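Local structure of glutathione transferase (Phanerochaete chrysosporium, 4F0C) at residues A[91-96]-A[163-168]; A[23-28]-A[79-84]; A[115-120]-A[142-147]; A[150-155]-A[198-203]. The protein binds glutathione, captured here as its oxidised disulfide, and as a Ure2p-type glutathione transferase probably catalyses glutathione-dependent transfer or reduction reactions. One frame throughout, in Å; residues are numbered along the deposited sequence. Where two conformers were deposited one is given.

Contact 1 of 4, residues A[91-96]-A[163-168]; sequences FSVSTF and ADKLTI. With SO4 (sulfate ion), chain F.
Two successive carbonyls of 91-96 are taken up by 163-168 in quite different ways. The ammonium of Lys165 faces the oxygen of Ser92 almost head-on, NZ to O 3.0 Å with a C=O...N angle of 170°. A turn in the lysine chain at chi3 (-78°) brings NZ back over the loop, where it also donates to His89 O and to a water 3.0 Å from NZ. The preceding carbonyl, Phe91 O, accepts from Ile168 N at 2.9 Å, the donor standing above the carbonyl plane, and Thr167 CA lies 3.3 Å from the same oxygen in a CH...O contact. Apolar groups close the rest: Leu166 CD2 meets the edge of the Phe91 ring at CE1 (3.7 Å), and Val93 CG1 rests on Ala163 CB (3.9 Å).

Segment 91-96 is the end of the linker that leads from the thioredoxin-like N-terminal domain to the helical C-terminal domain. Facing it is the start of helix 168-172, where Thr167 OG1 caps Ala169 N and Asp170 accepts from Thr167 N, close to the N-capping box known at this helix in glutathione transferases. At its far end a sulfate, probably from the crystallisation liquor, accepts a hydrogen bond from Phe96 N through O3 (2.8 Å). The linker carbonyls find their donors in a lysine cation and a first-turn amide, which probably helps to fix the path between the domains.

Contact 2 of 4, residues A[23-28]-A[79-84]; sequences MLLREL and LYIVEK
Ile81 carries most of the packing, all of it aliphatic, between helices 18-28 and 74-85. Its CG2 methyl stands anti to the backbone N and is met by two leucines of the facing helix. Leu24 CD2 comes tip to tip with it at 3.7 Å, and the Leu28 side chain runs past in the opposite direction so that its CD1 touches CG2 at 3.7 Å. The other branch of the isoleucine turns to Leu25, whose side chain crosses that of Ile81 at about a right angle, Leu25 CD2 3.7 Å from Ile81 CD1. Val82 adds CG1, 4.0 Å from Leu24 CD2. These two helices belong to the thioredoxin-like domain; their segments run nearly parallel, 20° apart, with axes 10.8 Å from each other, a spacing bridged by branched side chains and not by backbone. Beyond the pair, Leu79 packs on Phe107 of the second subunit.

Polar interactions lie on the outer sides of the pair, and no hydrogen bond crosses it. Glu27 forms a salt bridge with Arg210, and Arg26 with Asp22 and Glu215. On the other helix, Lys84 makes a cation-pi contact with Tyr66.

Contact 3 of 4, residues A[115-120]-A[142-147]; sequences PYFGQA and KEILRV. With GDS (oxidized glutathione disulfide), chain B.
Phe117 and Ile144 form the centre of the contact: CG1 of the isoleucine lies over one face of the ring, 3.7 Å from its centroid and 15° off the normal, a CH-pi contact. Val147 comes at the ring edge instead, its CB in the ring plane and 3.9 Å from Phe117 CE1. One turn along, Ile144 CD1 touches Ala120 CB at 3.8 Å. On the other flank Glu143 CG packs against Tyr116 CB (3.7 Å), and OE2 of the carboxylate lies over a face of the tyrosine ring.

Glu143 reaches there with CG anti to its backbone N (chi1 -176°) and a bend at chi2. Arg146 forms a side-on salt bridge with the carboxylate through NE and NH2, with Arg146 NH2 3.0 Å from Glu143 OE2. The two segments, from helices 96-126 and 134-155 of the C-terminal domain, cross at -146°. On the face of 115-120 turned away from 142-147 lies the ligand: Gly118 CA comes within 3.2 Å of O5 of the glutathione disulfide, and Pro115 N within 3.2 Å of its OE6. At the subunit interface, Gln119 OE1 accepts hydrogen bonds from Tyr140 OH and Arg139 NH2 of the second subunit, and Tyr116 touches the disulfide ligand held by that subunit. Apolar packing thus supports the helix forming this wall of the pocket, and the Arg146 salt bridge probably favours the ionised form of the carboxylate beyond Glu143 CG.

Contact 4 of 4, residues A[150-155]-A[198-203]; sequences VLESVL and PSVHRW
Glu152 presents its carboxylate to the first turn of helix 198-209, in the all-helical C-terminal domain of the glutathione transferase fold. Amides at a helix start have no acceptor in a preceding turn, and here the neighbouring helix supplies one. Val200 N donates to Glu152 OE1 (3.0 Å, 167°), while Ser199 N takes the syn lone pair of Glu152 OE2 at 3.1 Å. The Ser199 hydroxyl adds a third bond, OG to Glu152 OE2 2.8 Å, arriving from above the carboxylate plane. The positive end of the helix dipole probably steadies the charge.

The same C-terminal turn of helix 134-155 is served in return, Leu155 O accepting hydrogen bonds from both terminal nitrogens of Arg202, NH1 at 2.8 Å and NH2 at 3.0 Å, the oxygen lying in the guanidinium plane. Arg202 NH2 also bonds weakly to Arg158 O and Gln159 O.

With the segments crossing at 79° and their axes 8.0 Å apart, Leu155 is a knob in a hole formed by Ser199, Val200, Arg202 and Trp203. Trp203 NE1 is hydrogen-bonded to Asp170 OD1. Leu155 CD1 lies over a face of that indole, 3.7 Å from the centroid of its six-membered ring.

How the contacts relate
Contact 2 comes first along the chain and lies within the thioredoxin-like domain; contact 1 follows where the interdomain linker meets the start of helix 168-172. Their centres are 12 Å apart and they touch: Ile168 packs on Leu24 and Val82, and Phe91 on Glu27, so the two domains are joined there. Contacts 3 and 4 lie in the helical domain, share helix 134-155 and have centres 16 Å apart. Contact 3 falls between the two segments of contact 1 in sequence, yet 26 Å from its centre, whereas contacts 1 and 4 interleave along the chain. Helix 96-126 thus leads from the linker at contact 1 to the glutathione pocket at contact 3.

Contact 1 of 4, residues A[91-96]-A[163-168]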
# COMPACT_ATOMS: atom_id res chain seq x y z
N PHE A 91 -2.68 20.89 -4.05
CA PHE A 91 -2.84 19.46 -4.37
C PHE A 91 -2.93 18.64 -3.11
O PHE A 91 -2.54 17.47 -3.10
CB PHE A 91 -1.66 18.97 -5.24
CG PHE A 91 -1.52 19.77 -6.51
CD1 PHE A 91 -2.39 19.57 -7.56
CD2 PHE A 91 -0.57 20.77 -6.61
CE1 PHE A 91 -2.31 20.33 -8.72
CE2 PHE A 91 -0.48 21.54 -7.77
CZ PHE A 91 -1.36 21.32 -8.81
N SER A 92 -3.41 19.26 -2.03
CA SER A 92 -3.42 18.59 -0.71
C SER A 92 -4.40 19.35 0.19
O SER A 92 -5.11 20.26 -0.28
CB SER A 92 -2.00 18.55 -0.10
OG SER A 92 -1.50 19.88 0.09
N VAL A 93 -4.46 18.98 1.46
CA VAL A 93 -5.50 19.49 2.36
C VAL A 93 -4.93 19.96 3.69
O VAL A 93 -3.82 19.58 4.06
CB VAL A 93 -6.61 18.41 2.61
CG1 VAL A 93 -7.42 18.18 1.34
CG2 VAL A 93 -6.02 17.07 3.09
N SER A 94 -5.70 20.77 4.41
CA SER A 94 -5.17 21.36 5.65
C SER A 94 -5.69 20.73 6.96
O SER A 94 -4.93 20.56 7.91
CB SER A 94 -5.38 22.88 5.67
OG SER A 94 -6.74 23.16 5.49
N THR A 95 -6.96 20.33 7.00
CA THR A 95 -7.54 19.86 8.26
C THR A 95 -7.18 18.41 8.54
O THR A 95 -6.92 17.63 7.62
CB THR A 95 -9.08 19.97 8.31
OG1 THR A 95 -9.67 19.01 7.43
CG2 THR A 95 -9.57 21.39 7.93
N PHE A 96 -7.18 18.03 9.82
CA PHE A 96 -6.92 16.64 10.17
C PHE A 96 -7.88 15.67 9.48
O PHE A 96 -7.44 14.68 8.87
CB PHE A 96 -6.98 16.39 11.68
CG PHE A 96 -6.93 14.94 12.01
CD1 PHE A 96 -5.75 14.23 11.87
CD2 PHE A 96 -8.08 14.25 12.35
CE1 PHE A 96 -5.69 12.86 12.12
CE2 PHE A 96 -8.03 12.89 12.61
CZ PHE A 96 -6.83 12.19 12.49
N ALA A 163 -12.42 16.01 -0.11
CA ALA A 163 -12.58 17.45 0.11
C ALA A 163 -13.04 18.23 -1.12
O ALA A 163 -12.86 19.46 -1.17
CB ALA A 163 -11.28 18.06 0.67
N ASP A 164 -13.60 17.54 -2.10
CA ASP A 164 -14.13 18.17 -3.32
C ASP A 164 -13.07 19.05 -4.00
O ASP A 164 -13.39 20.10 -4.57
CB ASP A 164 -15.40 18.99 -3.02
CG ASP A 164 -16.62 18.11 -2.78
OD1 ASP A 164 -16.58 16.89 -3.08
OD2 ASP A 164 -17.65 18.65 -2.33
N LYS A 165 -11.81 18.63 -3.93
CA LYS A 165 -10.76 19.33 -4.64
C LYS A 165 -9.74 18.32 -5.12
O LYS A 165 -9.53 17.27 -4.52
CB LYS A 165 -10.10 20.37 -3.73
CG LYS A 165 -9.47 19.75 -2.48
CD LYS A 165 -8.95 20.81 -1.47
CE LYS A 165 -7.61 21.40 -1.90
NZ LYS A 165 -7.11 22.42 -0.96
N LEU A 166 -9.07 18.65 -6.22
CA LEU A 166 -8.01 17.80 -6.72
C LEU A 166 -6.90 17.68 -5.67
O LEU A 166 -6.44 18.71 -5.15
CB LEU A 166 -7.45 18.42 -8.00
CG LEU A 166 -6.12 17.84 -8.49
CD1 LEU A 166 -6.35 16.44 -9.00
CD2 LEU A 166 -5.54 18.75 -9.61
N THR A 167 -6.47 16.46 -5.35
CA THR A 167 -5.31 16.26 -4.45
C THR A 167 -4.40 15.13 -4.96
O THR A 167 -4.70 14.47 -5.97
CB THR A 167 -5.73 15.86 -3.01
OG1 THR A 167 -6.36 14.57 -3.03
CG2 THR A 167 -6.71 16.91 -2.42
N ILE A 168 -3.31 14.88 -4.26
CA ILE A 168 -2.45 13.75 -4.60
C ILE A 168 -3.20 12.42 -4.49
O ILE A 168 -2.76 11.44 -5.09
CB ILE A 168 -1.14 13.73 -3.77
CG1 ILE A 168 -1.45 13.89 -2.26
CG2 ILE A 168 -0.22 14.86 -4.27
CD1 ILE A 168 -0.25 13.44 -1.35
S SO4 F . -7.33 20.43 12.23
O1 SO4 F . -7.29 20.39 13.69
O2 SO4 F . -6.04 19.98 11.72
O3 SO4 F . -8.41 19.57 11.76
O4 SO4 F . -7.57 21.79 11.77
O HOH W 1 -7.51 22.15 1.96

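Contact 2 of 4, residues A[23-28]-A[79-84]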
# COMPACT_ATOMS: atom_id res chain seq x y z
N MET A 23 4.58 13.57 -12.14
CA MET A 23 3.36 14.39 -12.31
C MET A 23 3.25 15.48 -11.23
O MET A 23 3.01 16.64 -11.55
CB MET A 23 2.10 13.52 -12.21
CG MET A 23 1.84 12.70 -13.45
SD MET A 23 0.51 11.49 -13.25
CE MET A 23 0.77 10.54 -14.76
N LEU A 24 3.41 15.10 -9.97
CA LEU A 24 3.29 16.08 -8.88
C LEU A 24 4.35 17.17 -8.95
O LEU A 24 4.06 18.34 -8.73
CB LEU A 24 3.29 15.40 -7.49
CG LEU A 24 3.30 16.39 -6.30
CD1 LEU A 24 1.98 17.19 -6.32
CD2 LEU A 24 3.39 15.59 -5.01
N LEU A 25 5.59 16.77 -9.24
CA LEU A 25 6.67 17.76 -9.33
C LEU A 25 6.37 18.78 -10.45
O LEU A 25 6.59 19.98 -10.28
CB LEU A 25 8.02 17.08 -9.58
CG LEU A 25 8.57 16.26 -8.40
CD1 LEU A 25 9.77 15.46 -8.86
CD2 LEU A 25 8.96 17.16 -7.22
N ARG A 26 5.86 18.29 -11.59
CA ARG A 26 5.50 19.20 -12.69
C ARG A 26 4.33 20.11 -12.30
O ARG A 26 4.35 21.29 -12.62
CB ARG A 26 5.15 18.43 -13.97
CG ARG A 26 6.34 17.72 -14.59
CD ARG A 26 6.02 16.99 -15.93
NE ARG A 26 7.11 16.06 -16.18
CZ ARG A 26 8.25 16.36 -16.78
NH1 ARG A 26 8.44 17.57 -17.32
NH2 ARG A 26 9.20 15.44 -16.87
N GLU A 27 3.32 19.55 -11.64
CA GLU A 27 2.16 20.34 -11.18
C GLU A 27 2.59 21.50 -10.28
O GLU A 27 2.05 22.60 -10.37
CB GLU A 27 1.15 19.46 -10.40
CG GLU A 27 0.34 18.49 -11.26
CD GLU A 27 -0.84 19.15 -12.00
OE1 GLU A 27 -0.86 20.38 -12.18
OE2 GLU A 27 -1.77 18.42 -12.40
N LEU A 28 3.56 21.23 -9.40
CA LEU A 28 4.03 22.25 -8.45
C LEU A 28 5.13 23.14 -9.01
O LEU A 28 5.55 24.08 -8.34
CB LEU A 28 4.50 21.59 -7.13
CG LEU A 28 3.34 21.18 -6.21
CD1 LEU A 28 3.80 20.17 -5.11
CD2 LEU A 28 2.69 22.42 -5.59
N LEU A 79 3.35 12.42 -0.38
CA LEU A 79 3.05 13.06 0.90
C LEU A 79 4.16 13.99 1.33
O LEU A 79 3.89 15.09 1.82
CB LEU A 79 2.75 11.99 1.98
CG LEU A 79 1.35 11.39 1.77
CD1 LEU A 79 1.25 10.01 2.46
CD2 LEU A 79 0.25 12.36 2.32
N TYR A 80 5.41 13.55 1.18
CA TYR A 80 6.57 14.36 1.56
C TYR A 80 6.53 15.68 0.79
O TYR A 80 6.65 16.76 1.37
CB TYR A 80 7.89 13.62 1.23
CG TYR A 80 9.15 14.48 1.43
CD1 TYR A 80 9.73 14.64 2.69
CD2 TYR A 80 9.74 15.14 0.34
CE1 TYR A 80 10.89 15.44 2.88
CE2 TYR A 80 10.88 15.97 0.52
CZ TYR A 80 11.45 16.10 1.77
OH TYR A 80 12.57 16.87 1.94
N ILE A 81 6.34 15.58 -0.52
CA ILE A 81 6.36 16.77 -1.35
C ILE A 81 5.25 17.76 -0.98
O ILE A 81 5.50 18.98 -0.87
CB ILE A 81 6.27 16.41 -2.84
CG1 ILE A 81 7.55 15.67 -3.26
CG2 ILE A 81 6.11 17.70 -3.70
CD1 ILE A 81 7.46 15.01 -4.63
N VAL A 82 4.02 17.27 -0.78
CA VAL A 82 2.96 18.22 -0.42
C VAL A 82 3.08 18.77 1.00
O VAL A 82 2.72 19.93 1.25
CB VAL A 82 1.51 17.72 -0.69
CG1 VAL A 82 1.30 17.44 -2.19
CG2 VAL A 82 1.15 16.49 0.18
N GLU A 83 3.55 17.96 1.95
CA GLU A 83 3.75 18.49 3.29
C GLU A 83 4.74 19.66 3.28
O GLU A 83 4.52 20.71 3.92
CB GLU A 83 4.18 17.38 4.25
CG GLU A 83 3.00 16.51 4.69
CD GLU A 83 2.09 17.23 5.69
OE1 GLU A 83 0.92 16.82 5.83
OE2 GLU A 83 2.55 18.19 6.33
N LYS A 84 5.83 19.51 2.55
CA LYS A 84 6.89 20.51 2.63
C LYS A 84 6.82 21.61 1.58
O LYS A 84 7.36 22.69 1.80
CB LYS A 84 8.28 19.83 2.59
CG LYS A 84 8.67 19.23 3.94
CD LYS A 84 10.15 18.80 4.02
CE LYS A 84 11.16 19.90 3.73
NZ LYS A 84 11.34 20.93 4.81

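Contact 3 of 4, residues A[115-120]-A[142-147]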
# COMPACT_ATOMS: atom_id res chain seq x y z
N PRO A 115 -0.44 -2.99 -6.69
CA PRO A 115 0.05 -4.36 -6.61
C PRO A 115 -0.79 -5.30 -7.49
O PRO A 115 -0.20 -6.13 -8.18
CB PRO A 115 -0.11 -4.71 -5.12
CG PRO A 115 0.05 -3.36 -4.41
CD PRO A 115 -0.78 -2.46 -5.35
N TYR A 116 -2.10 -5.12 -7.54
CA TYR A 116 -2.95 -6.01 -8.31
C TYR A 116 -2.86 -5.68 -9.80
O TYR A 116 -2.81 -6.57 -10.64
CB TYR A 116 -4.42 -5.88 -7.84
CG TYR A 116 -4.60 -6.49 -6.47
CD1 TYR A 116 -4.84 -7.85 -6.31
CD2 TYR A 116 -4.48 -5.71 -5.32
CE1 TYR A 116 -5.00 -8.43 -5.02
CE2 TYR A 116 -4.62 -6.27 -4.03
CZ TYR A 116 -4.88 -7.62 -3.89
OH TYR A 116 -5.02 -8.17 -2.61
N PHE A 117 -2.87 -4.40 -10.13
CA PHE A 117 -2.73 -4.00 -11.55
C PHE A 117 -1.36 -4.51 -12.04
O PHE A 117 -1.21 -4.99 -13.18
CB PHE A 117 -2.81 -2.47 -11.73
CG PHE A 117 -4.20 -1.88 -11.63
CD1 PHE A 117 -5.12 -2.31 -10.67
CD2 PHE A 117 -4.56 -0.82 -12.48
CE1 PHE A 117 -6.40 -1.71 -10.59
CE2 PHE A 117 -5.81 -0.20 -12.40
CZ PHE A 117 -6.74 -0.66 -11.45
N GLY A 118 -0.37 -4.42 -11.17
CA GLY A 118 0.96 -4.92 -11.47
C GLY A 118 1.03 -6.42 -11.74
O GLY A 118 1.83 -6.85 -12.57
N GLN A 119 0.21 -7.22 -11.05
CA GLN A 119 0.24 -8.67 -11.31
C GLN A 119 -0.38 -8.93 -12.68
O GLN A 119 0.13 -9.77 -13.42
CB GLN A 119 -0.51 -9.48 -10.25
CG GLN A 119 0.02 -9.30 -8.84
CD GLN A 119 1.51 -9.20 -8.82
OE1 GLN A 119 2.22 -10.17 -9.09
NE2 GLN A 119 2.02 -8.00 -8.48
N ALA A 120 -1.45 -8.21 -13.03
CA ALA A 120 -1.97 -8.29 -14.41
C ALA A 120 -0.87 -7.94 -15.42
O ALA A 120 -0.68 -8.66 -16.38
CB ALA A 120 -3.16 -7.37 -14.61
N LYS A 142 -9.76 -9.15 -13.69
CA LYS A 142 -11.03 -9.03 -12.96
C LYS A 142 -10.89 -8.08 -11.76
O LYS A 142 -11.82 -7.31 -11.46
CB LYS A 142 -11.51 -10.41 -12.51
CG LYS A 142 -12.16 -11.22 -13.63
CD LYS A 142 -12.36 -12.69 -13.22
CE LYS A 142 -13.23 -13.43 -14.24
NZ LYS A 142 -13.15 -14.89 -14.02
N GLU A 143 -9.75 -8.13 -11.08
CA GLU A 143 -9.50 -7.22 -9.94
C GLU A 143 -9.39 -5.77 -10.41
O GLU A 143 -9.84 -4.84 -9.74
CB GLU A 143 -8.23 -7.62 -9.15
CG GLU A 143 -7.98 -6.76 -7.89
CD GLU A 143 -9.08 -6.92 -6.79
OE1 GLU A 143 -9.98 -7.76 -6.95
OE2 GLU A 143 -9.02 -6.20 -5.78
N ILE A 144 -8.78 -5.55 -11.57
CA ILE A 144 -8.80 -4.21 -12.15
C ILE A 144 -10.23 -3.69 -12.31
O ILE A 144 -10.53 -2.57 -11.93
CB ILE A 144 -8.07 -4.18 -13.53
CG1 ILE A 144 -6.57 -4.37 -13.30
CG2 ILE A 144 -8.42 -2.91 -14.28
CD1 ILE A 144 -5.73 -4.63 -14.60
N LEU A 145 -11.11 -4.50 -12.90
CA LEU A 145 -12.51 -4.09 -13.10
C LEU A 145 -13.19 -3.85 -11.76
O LEU A 145 -14.07 -2.97 -11.63
CB LEU A 145 -13.29 -5.13 -13.91
CG LEU A 145 -12.74 -5.46 -15.30
CD1 LEU A 145 -13.70 -6.40 -16.05
CD2 LEU A 145 -12.55 -4.15 -16.07
N ARG A 146 -12.83 -4.66 -10.76
CA ARG A 146 -13.44 -4.50 -9.43
C ARG A 146 -13.05 -3.13 -8.85
O ARG A 146 -13.90 -2.39 -8.30
CB ARG A 146 -13.04 -5.62 -8.46
CG ARG A 146 -13.94 -5.64 -7.18
CD ARG A 146 -13.29 -6.45 -6.02
NE ARG A 146 -12.06 -5.83 -5.55
CZ ARG A 146 -12.00 -4.83 -4.68
NH1 ARG A 146 -13.13 -4.30 -4.15
NH2 ARG A 146 -10.82 -4.34 -4.33
N VAL A 147 -11.77 -2.79 -8.96
CA VAL A 147 -11.28 -1.51 -8.47
C VAL A 147 -11.94 -0.36 -9.24
O VAL A 147 -12.33 0.63 -8.64
CB VAL A 147 -9.74 -1.42 -8.54
CG1 VAL A 147 -9.21 0.04 -8.34
CG2 VAL A 147 -9.11 -2.43 -7.50
N1 GDS B . 4.91 0.17 -3.62
CA1 GDS B . 6.07 0.64 -4.46
C1 GDS B . 5.92 2.17 -4.85
OE1 GDS B . 4.76 2.63 -5.07
OE2 GDS B . 6.98 2.86 -4.86
CB1 GDS B . 6.23 -0.20 -5.77
CG1 GDS B . 7.43 0.29 -6.61
CD1 GDS B . 7.64 -0.65 -7.76
O1 GDS B . 6.95 -1.63 -8.00
N2 GDS B . 8.72 -0.33 -8.56
CA2 GDS B . 9.09 -1.15 -9.72
C2 GDS B . 10.50 -1.68 -9.55
O2 GDS B . 11.38 -0.93 -9.12
CB2 GDS B . 9.14 -0.31 -11.01
SG2 GDS B . 7.46 0.12 -11.52
N3 GDS B . 10.73 -2.94 -9.96
CA3 GDS B . 12.06 -3.48 -9.87
C3 GDS B . 12.04 -4.88 -9.27
OE3 GDS B . 13.08 -5.57 -9.35
OE4 GDS B . 10.99 -5.20 -8.69
N4 GDS B . 4.51 -2.93 -8.73
CA4 GDS B . 3.38 -3.16 -7.82
C4 GDS B . 2.92 -1.79 -7.24
OE5 GDS B . 3.05 -0.76 -7.96
OE6 GDS B . 2.44 -1.83 -6.09
C5 GDS B . 4.68 -3.70 -9.85
O5 GDS B . 3.92 -4.62 -10.17
CA5 GDS B . 5.87 -3.39 -10.75
N5 GDS B . 6.32 -4.62 -11.46
CB5 GDS B . 5.42 -2.32 -11.75
SG5 GDS B . 6.86 -1.61 -12.63
CA6 GDS B . 8.87 -7.52 -9.99
C6 GDS B . 7.86 -8.74 -10.03
OE7 GDS B . 8.30 -9.89 -9.83
OE8 GDS B . 6.66 -8.46 -10.24
N6 GDS B . 10.08 -7.90 -9.26
CB6 GDS B . 9.15 -7.10 -11.46
CG6 GDS B . 7.98 -6.34 -12.10
CD6 GDS B . 7.65 -5.08 -11.30
O6 GDS B . 8.44 -4.46 -10.58

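Contact 4 of 4, residues A[150-155]-A[198-203]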
# COMPACT_ATOMS: atom_id res chain seq x y z
N VAL A 150 -15.31 0.09 -7.75
CA VAL A 150 -15.21 0.81 -6.47
C VAL A 150 -15.09 2.33 -6.73
O VAL A 150 -15.82 3.15 -6.14
CB VAL A 150 -14.03 0.29 -5.62
CG1 VAL A 150 -13.77 1.23 -4.39
CG2 VAL A 150 -14.29 -1.17 -5.15
N LEU A 151 -14.16 2.70 -7.61
CA LEU A 151 -13.96 4.12 -7.95
C LEU A 151 -15.23 4.70 -8.57
O LEU A 151 -15.63 5.82 -8.26
CB LEU A 151 -12.76 4.29 -8.90
CG LEU A 151 -11.40 4.00 -8.25
CD1 LEU A 151 -10.31 3.90 -9.33
CD2 LEU A 151 -11.06 5.08 -7.21
N GLU A 152 -15.91 3.91 -9.40
CA GLU A 152 -17.17 4.34 -10.01
C GLU A 152 -18.24 4.65 -8.96
O GLU A 152 -18.95 5.65 -9.07
CB GLU A 152 -17.69 3.25 -10.96
CG GLU A 152 -18.97 3.64 -11.73
CD GLU A 152 -18.76 4.72 -12.76
OE1 GLU A 152 -17.63 4.89 -13.25
OE2 GLU A 152 -19.74 5.42 -13.09
N SER A 153 -18.32 3.79 -7.95
CA SER A 153 -19.33 3.91 -6.90
C SER A 153 -19.19 5.21 -6.12
O SER A 153 -20.18 5.74 -5.63
CB SER A 153 -19.32 2.71 -5.93
OG SER A 153 -18.19 2.75 -5.05
N VAL A 154 -17.97 5.75 -6.01
CA VAL A 154 -17.82 7.04 -5.33
C VAL A 154 -17.77 8.24 -6.27
O VAL A 154 -18.35 9.28 -5.95
CB VAL A 154 -16.60 7.09 -4.31
CG1 VAL A 154 -16.60 5.87 -3.40
CG2 VAL A 154 -15.27 7.20 -5.02
N LEU A 155 -17.11 8.10 -7.42
CA LEU A 155 -16.96 9.24 -8.36
C LEU A 155 -18.26 9.61 -9.06
O LEU A 155 -18.36 10.67 -9.70
CB LEU A 155 -15.85 8.95 -9.38
CG LEU A 155 -14.46 8.89 -8.69
CD1 LEU A 155 -13.45 8.29 -9.64
CD2 LEU A 155 -14.04 10.30 -8.26
N PRO A 198 -18.34 5.23 -16.49
CA PRO A 198 -18.38 6.60 -17.01
C PRO A 198 -17.87 7.66 -16.03
O PRO A 198 -17.26 8.62 -16.48
CB PRO A 198 -19.86 6.82 -17.39
CG PRO A 198 -20.60 5.73 -16.70
CD PRO A 198 -19.66 4.57 -16.54
N SER A 199 -18.13 7.49 -14.74
CA SER A 199 -17.61 8.43 -13.74
C SER A 199 -16.08 8.33 -13.63
O SER A 199 -15.37 9.36 -13.51
CB SER A 199 -18.25 8.17 -12.38
OG SER A 199 -19.67 8.20 -12.51
N VAL A 200 -15.56 7.10 -13.61
CA VAL A 200 -14.11 6.93 -13.59
C VAL A 200 -13.51 7.53 -14.86
O VAL A 200 -12.45 8.16 -14.81
CB VAL A 200 -13.69 5.44 -13.45
CG1 VAL A 200 -12.15 5.33 -13.33
CG2 VAL A 200 -14.38 4.81 -12.20
N HIS A 201 -14.19 7.35 -15.99
CA HIS A 201 -13.70 7.94 -17.24
C HIS A 201 -13.67 9.47 -17.17
O HIS A 201 -12.72 10.10 -17.65
CB HIS A 201 -14.55 7.48 -18.43
CG HIS A 201 -14.22 8.16 -19.73
ND1 HIS A 201 -14.96 9.23 -20.22
CD2 HIS A 201 -13.26 7.92 -20.64
CE1 HIS A 201 -14.44 9.62 -21.37
NE2 HIS A 201 -13.42 8.84 -21.66
N ARG A 202 -14.73 10.06 -16.61
CA ARG A 202 -14.81 11.53 -16.48
C ARG A 202 -13.63 12.06 -15.68
O ARG A 202 -12.95 13.02 -16.08
CB ARG A 202 -16.10 11.91 -15.75
CG ARG A 202 -16.29 13.40 -15.50
CD ARG A 202 -17.23 13.64 -14.30
NE ARG A 202 -16.56 13.43 -13.02
CZ ARG A 202 -17.01 12.61 -12.06
NH1 ARG A 202 -18.16 11.93 -12.23
NH2 ARG A 202 -16.34 12.51 -10.91
N TRP A 203 -13.40 11.43 -14.53
CA TRP A 203 -12.35 11.85 -13.60
C TRP A 203 -10.97 11.62 -14.19
O TRP A 203 -10.10 12.51 -14.14
CB TRP A 203 -12.56 11.05 -12.33
CG TRP A 203 -11.51 10.97 -11.22
CD1 TRP A 203 -11.25 11.91 -10.27
CD2 TRP A 203 -10.74 9.82 -10.88
NE1 TRP A 203 -10.33 11.41 -9.35
CE2 TRP A 203 -10.02 10.12 -9.70
CE3 TRP A 203 -10.59 8.54 -11.46
CZ2 TRP A 203 -9.15 9.20 -9.10
CZ3 TRP A 203 -9.73 7.63 -10.85
CH2 TRP A 203 -9.02 7.97 -9.69